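Local coordinates for protein copper chaperone PCu(A)C (Methylosinus trichosporium OB3b, PDB 6P1G) that probably serves as a periplasmic copper chaperone of a methane-oxidizing bacterium, its PCu(A)C domain binding copper through a histidine brace, at residues Gly8-Glu13 with Met31-Ser36; Thr25-Tyr30 with Val86-Ile91. One frame throughout, in Å; residues are numbered along the deposited sequence.

Interaction 1 of 2, residues Gly8-Glu13 with Met31-Ser36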
# COMPACT_ATOMS: atom_id res chain seq x y z
N GLY A 8 -16.17 -2.89 -2.40
CA GLY A 8 -17.08 -1.77 -2.60
C GLY A 8 -16.89 -1.18 -3.99
O GLY A 8 -16.87 -1.91 -4.98
N LYS A 9 -16.73 0.14 -4.05
CA LYS A 9 -16.46 0.81 -5.32
C LYS A 9 -14.96 1.09 -5.49
O LYS A 9 -14.56 1.84 -6.38
CB LYS A 9 -17.26 2.10 -5.42
CG LYS A 9 -18.76 1.90 -5.62
CD LYS A 9 -19.04 1.21 -6.95
CE LYS A 9 -20.54 1.12 -7.21
NZ LYS A 9 -20.86 0.04 -8.18
N ILE A 10 -14.15 0.49 -4.63
CA ILE A 10 -12.70 0.65 -4.69
C ILE A 10 -12.05 -0.49 -5.47
O ILE A 10 -12.38 -1.66 -5.26
CB ILE A 10 -12.08 0.70 -3.27
CG1 ILE A 10 -12.54 1.96 -2.53
CG2 ILE A 10 -10.56 0.66 -3.34
CD1 ILE A 10 -12.01 3.24 -3.13
N LYS A 11 -11.14 -0.15 -6.37
CA LYS A 11 -10.35 -1.18 -7.04
C LYS A 11 -8.86 -0.92 -6.84
O LYS A 11 -8.37 0.19 -7.04
CB LYS A 11 -10.73 -1.24 -8.53
CG LYS A 11 -10.02 -2.32 -9.32
CD LYS A 11 -10.84 -2.69 -10.55
CE LYS A 11 -11.22 -1.47 -11.38
NZ LYS A 11 -12.17 -1.83 -12.46
N ILE A 12 -8.14 -1.97 -6.45
CA ILE A 12 -6.70 -1.87 -6.21
C ILE A 12 -5.92 -2.63 -7.27
O ILE A 12 -6.12 -3.82 -7.46
CB ILE A 12 -6.32 -2.42 -4.81
CG1 ILE A 12 -7.08 -1.67 -3.72
CG2 ILE A 12 -4.82 -2.33 -4.59
CD1 ILE A 12 -8.28 -2.41 -3.18
N GLU A 13 -5.02 -1.93 -7.95
CA GLU A 13 -4.28 -2.53 -9.06
C GLU A 13 -2.81 -2.73 -8.72
O GLU A 13 -2.10 -1.79 -8.36
CB GLU A 13 -4.41 -1.68 -10.32
CG GLU A 13 -5.84 -1.52 -10.81
CD GLU A 13 -5.92 -0.91 -12.19
OE1 GLU A 13 -7.04 -0.62 -12.65
OE2 GLU A 13 -4.86 -0.72 -12.82
N MET A 31 0.86 1.01 -4.79
CA MET A 31 -0.33 0.49 -5.47
C MET A 31 -1.02 1.59 -6.27
O MET A 31 -0.76 2.77 -6.07
CB MET A 31 -1.32 -0.09 -4.47
CG MET A 31 -1.93 0.95 -3.55
SD MET A 31 -2.90 0.21 -2.24
CE MET A 31 -1.67 -0.80 -1.44
N LEU A 32 -1.88 1.17 -7.18
CA LEU A 32 -2.78 2.10 -7.85
C LEU A 32 -4.21 1.86 -7.35
O LEU A 32 -4.72 0.74 -7.42
CB LEU A 32 -2.71 1.92 -9.37
CG LEU A 32 -3.84 2.55 -10.19
CD1 LEU A 32 -3.76 4.07 -10.13
CD2 LEU A 32 -3.77 2.07 -11.62
N VAL A 33 -4.83 2.91 -6.83
CA VAL A 33 -6.18 2.80 -6.29
C VAL A 33 -7.19 3.59 -7.12
O VAL A 33 -7.00 4.78 -7.37
CB VAL A 33 -6.25 3.29 -4.83
CG1 VAL A 33 -7.68 3.20 -4.30
CG2 VAL A 33 -5.30 2.49 -3.96
N VAL A 34 -8.25 2.92 -7.56
CA VAL A 34 -9.30 3.57 -8.33
C VAL A 34 -10.59 3.66 -7.51
O VAL A 34 -11.14 2.64 -7.08
CB VAL A 34 -9.59 2.81 -9.64
CG1 VAL A 34 -10.71 3.49 -10.41
CG2 VAL A 34 -8.33 2.73 -10.49
N ASN A 35 -11.05 4.88 -7.28
CA ASN A 35 -12.28 5.12 -6.53
C ASN A 35 -13.44 5.47 -7.46
O ASN A 35 -13.51 6.58 -7.97
CB ASN A 35 -12.06 6.25 -5.51
CG ASN A 35 -13.30 6.54 -4.68
OD1 ASN A 35 -14.25 5.75 -4.64
ND2 ASN A 35 -13.29 7.68 -4.00
N SER A 36 -14.34 4.52 -7.66
CA SER A 36 -15.47 4.72 -8.57
C SER A 36 -16.68 5.35 -7.88
O SER A 36 -17.70 5.60 -8.52
CB SER A 36 -15.88 3.39 -9.22
OG SER A 36 -14.91 2.97 -10.16
O HOH W 1 -13.23 1.42 -8.83

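Interaction 2 of 2, residues Thr25-Tyr30 with Val86-Ile91. With ZN (zinc ion), chain D.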
# COMPACT_ATOMS: atom_id res chain seq x y z
N THR A 25 13.96 -3.21 9.13
CA THR A 25 12.63 -3.66 9.50
C THR A 25 11.54 -2.74 8.92
O THR A 25 10.42 -2.71 9.43
CB THR A 25 12.46 -3.73 11.03
OG1 THR A 25 12.74 -2.45 11.61
CG2 THR A 25 13.41 -4.77 11.62
N ARG A 26 11.87 -2.00 7.87
CA ARG A 26 10.91 -1.12 7.23
C ARG A 26 10.84 -1.36 5.72
O ARG A 26 11.86 -1.58 5.08
CB ARG A 26 11.26 0.34 7.50
CG ARG A 26 11.16 0.74 8.96
CD ARG A 26 11.26 2.25 9.14
NE ARG A 26 10.86 2.67 10.48
CZ ARG A 26 10.20 3.79 10.75
NH1 ARG A 26 9.86 4.61 9.76
NH2 ARG A 26 9.88 4.09 12.00
N ALA A 27 9.63 -1.29 5.17
CA ALA A 27 9.44 -1.39 3.73
C ALA A 27 8.41 -0.38 3.24
O ALA A 27 7.73 0.27 4.04
CB ALA A 27 9.02 -2.79 3.34
N GLN A 28 8.30 -0.24 1.92
CA GLN A 28 7.36 0.71 1.33
C GLN A 28 6.33 -0.01 0.48
O GLN A 28 6.68 -0.79 -0.40
CB GLN A 28 8.10 1.74 0.47
CG GLN A 28 9.08 2.62 1.24
CD GLN A 28 10.39 1.91 1.55
OE1 GLN A 28 10.96 1.24 0.69
NE2 GLN A 28 10.86 2.06 2.78
N LEU A 29 5.05 0.27 0.73
CA LEU A 29 3.97 -0.35 -0.03
C LEU A 29 3.43 0.61 -1.09
O LEU A 29 3.08 1.75 -0.79
CB LEU A 29 2.85 -0.79 0.91
CG LEU A 29 1.53 -1.23 0.27
CD1 LEU A 29 1.74 -2.43 -0.64
CD2 LEU A 29 0.51 -1.55 1.35
N TYR A 30 3.36 0.12 -2.32
CA TYR A 30 2.88 0.90 -3.46
C TYR A 30 1.68 0.22 -4.11
O TYR A 30 1.52 -1.00 -4.00
CB TYR A 30 3.99 1.08 -4.49
CG TYR A 30 5.27 1.66 -3.91
CD1 TYR A 30 5.33 2.99 -3.52
CD2 TYR A 30 6.40 0.88 -3.76
CE1 TYR A 30 6.50 3.52 -2.99
CE2 TYR A 30 7.56 1.40 -3.23
CZ TYR A 30 7.61 2.72 -2.85
OH TYR A 30 8.78 3.23 -2.33
N VAL A 86 2.74 3.79 1.76
CA VAL A 86 2.58 3.31 3.12
C VAL A 86 3.88 2.68 3.58
O VAL A 86 4.44 1.80 2.91
CB VAL A 86 1.43 2.28 3.24
CG1 VAL A 86 1.38 1.71 4.64
CG2 VAL A 86 0.11 2.92 2.86
N GLU A 87 4.38 3.13 4.72
CA GLU A 87 5.58 2.55 5.31
C GLU A 87 5.20 1.39 6.21
O GLU A 87 4.42 1.55 7.14
CB GLU A 87 6.36 3.61 6.10
CG GLU A 87 7.78 3.20 6.47
CD GLU A 87 8.76 3.38 5.33
OE1 GLU A 87 8.42 4.07 4.35
OE2 GLU A 87 9.89 2.85 5.42
N LEU A 88 5.75 0.21 5.93
CA LEU A 88 5.49 -0.96 6.75
C LEU A 88 6.54 -1.04 7.85
O LEU A 88 7.72 -1.20 7.57
CB LEU A 88 5.51 -2.23 5.89
CG LEU A 88 4.63 -2.20 4.64
CD1 LEU A 88 4.73 -3.51 3.87
CD2 LEU A 88 3.18 -1.89 4.99
N VAL A 89 6.09 -0.92 9.09
CA VAL A 89 6.99 -0.74 10.22
C VAL A 89 7.09 -1.98 11.10
O VAL A 89 6.09 -2.67 11.34
CB VAL A 89 6.55 0.46 11.09
CG1 VAL A 89 7.55 0.73 12.20
CG2 VAL A 89 6.39 1.70 10.22
N ASP A 90 8.31 -2.27 11.56
CA ASP A 90 8.59 -3.41 12.43
C ASP A 90 8.21 -4.72 11.75
O ASP A 90 7.45 -5.52 12.30
CB ASP A 90 7.85 -3.28 13.77
CG ASP A 90 8.46 -2.22 14.67
OD1 ASP A 90 9.67 -1.95 14.55
OD2 ASP A 90 7.72 -1.65 15.50
N ILE A 91 8.73 -4.91 10.55
CA ILE A 91 8.55 -6.16 9.83
C ILE A 91 9.20 -7.29 10.62
O ILE A 91 10.36 -7.21 11.02
CB ILE A 91 9.14 -6.08 8.42
CG1 ILE A 91 8.41 -5.01 7.61
CG2 ILE A 91 9.05 -7.43 7.72
CD1 ILE A 91 8.97 -4.80 6.24
ZN ZN D . 8.54 5.90 3.73

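Interaction 1 of 2, residues Gly8-Glu13 with Met31-Ser36
The E13 carboxylate and the N35 amide are the flat groups here; the carboxylate takes two methyls of the partner strand on one face, the amide a single one. L32 CD2 stands over the carboxylate near one oxygen, 3.2 Å from E13 OE2, and V34 CG2 lies on the same side of the carboxylate plane, nearer OE1. L32 reaches this place because its CG is anti to the backbone N (chi1 165°), which leaves the leucine alongside E13, the two pointing the same way. On the opposite surface of the sheet, I10 CD1 sits over one face of the N35 amide, 3.7 Å from N35 OD1. The amide's rotation is fixed beyond the pair: OD1 accepts from the A37 N-H, while ND2 donates to the carbonyls of P72 and R39. That buried surface continues with I10 CG2 against V33 CG1 at 4.0 Å and I12 CG2 beside the M31 sulfur, and F107 of strand 100-107 packs on both isoleucines. Backbone bonds set the register: K11 and V34 exchange a reciprocal pair, K11 O receiving V34 N at 2.8 Å, and E13 and L32 form another, with E13 N 2.7 Å from L32 O. Where the ladder ends, S36 N donates to K9 O, and a water bridges K9 O, V34 O and S36 OG. The strand axes run 4.7 Å apart at 160°, hydrogen-bonded and non-hydrogen-bonded pairs alternating along them. This is the antiparallel pairing of the beta hairpin 10-18/26-35 within the PCu(A)C domain; strand 10-18 of this hairpin carries the copper ligand H14 immediately after E13.

Interaction 2 of 2, residues Thr25-Tyr30 with Val86-Ile91
Strands 26-30 and 86-89 run antiparallel, their axes 4.5 Å apart at 147°, with hydrogen-bonded pairs A27-L88 and L29-V86 on either side of the non-hydrogen-bonded pair Q28-E87. The polar surface centres on E87, whose two oxygens have separate tasks: OE1 binds the zinc ion at 1.9 Å, and OE2 accepts from Q28 NE2 at 2.9 Å. The donor meets OE2 on its syn side but 31° out of the carboxylate plane, while OE2 lies close to the plane of the glutamine amide. Both chains bend at chi2 (78° in Q28), which folds the amide back alongside the carboxylate. Q28 is thus a second-shell residue of the zinc site, in which H57 comes from strand 51-58, H61 from the turn after it, and H85 and E87 from strand 75-91 of the PCu(A)C beta framework. Cutting Q28 back to an alanine removes the amide and would probably leave E87 OE2 without this donor and the zinc-bound carboxylate less restrained against turning about its OE1 bond. On the same surface the extended R26 chain crosses E87 at about a right angle, the arginine CB lying 3.5 Å from E87 OE2, and V89 CG1 packs over one face of the R26 guanidinium. The other surface is apolar: L29 CB lies beside V86 CB and L88 CD2. At the far end the chain turns a corner at D90, and I91 N donates to T25 O at 3.0 Å. Beyond the corner I91 reaches back, its CD1 stopping 3.5 Å from A27 CB, with P20 touching both residues.

From the N terminus, strand 4-7 leads into 10-18, and interaction 1 closes a loop of 17 residues when the chain returns in 31-36. Interaction 2 opens inside that loop, at 25-30, and closes only at 86-91, after 55 residues that include strands 41-47 and 51-58. The two contacts therefore cross rather than nest. Their segments adjoin on strand 26-35, which lies between 10-18 and 75-91: interaction 1 samples the first pairing at its later end, interaction 2 the second at its earlier end. With centres 21 Å apart, they tie strand 10-18, which supplies H14 to copper, through strand 26-35 to the strand that supplies H85 and E87 to zinc.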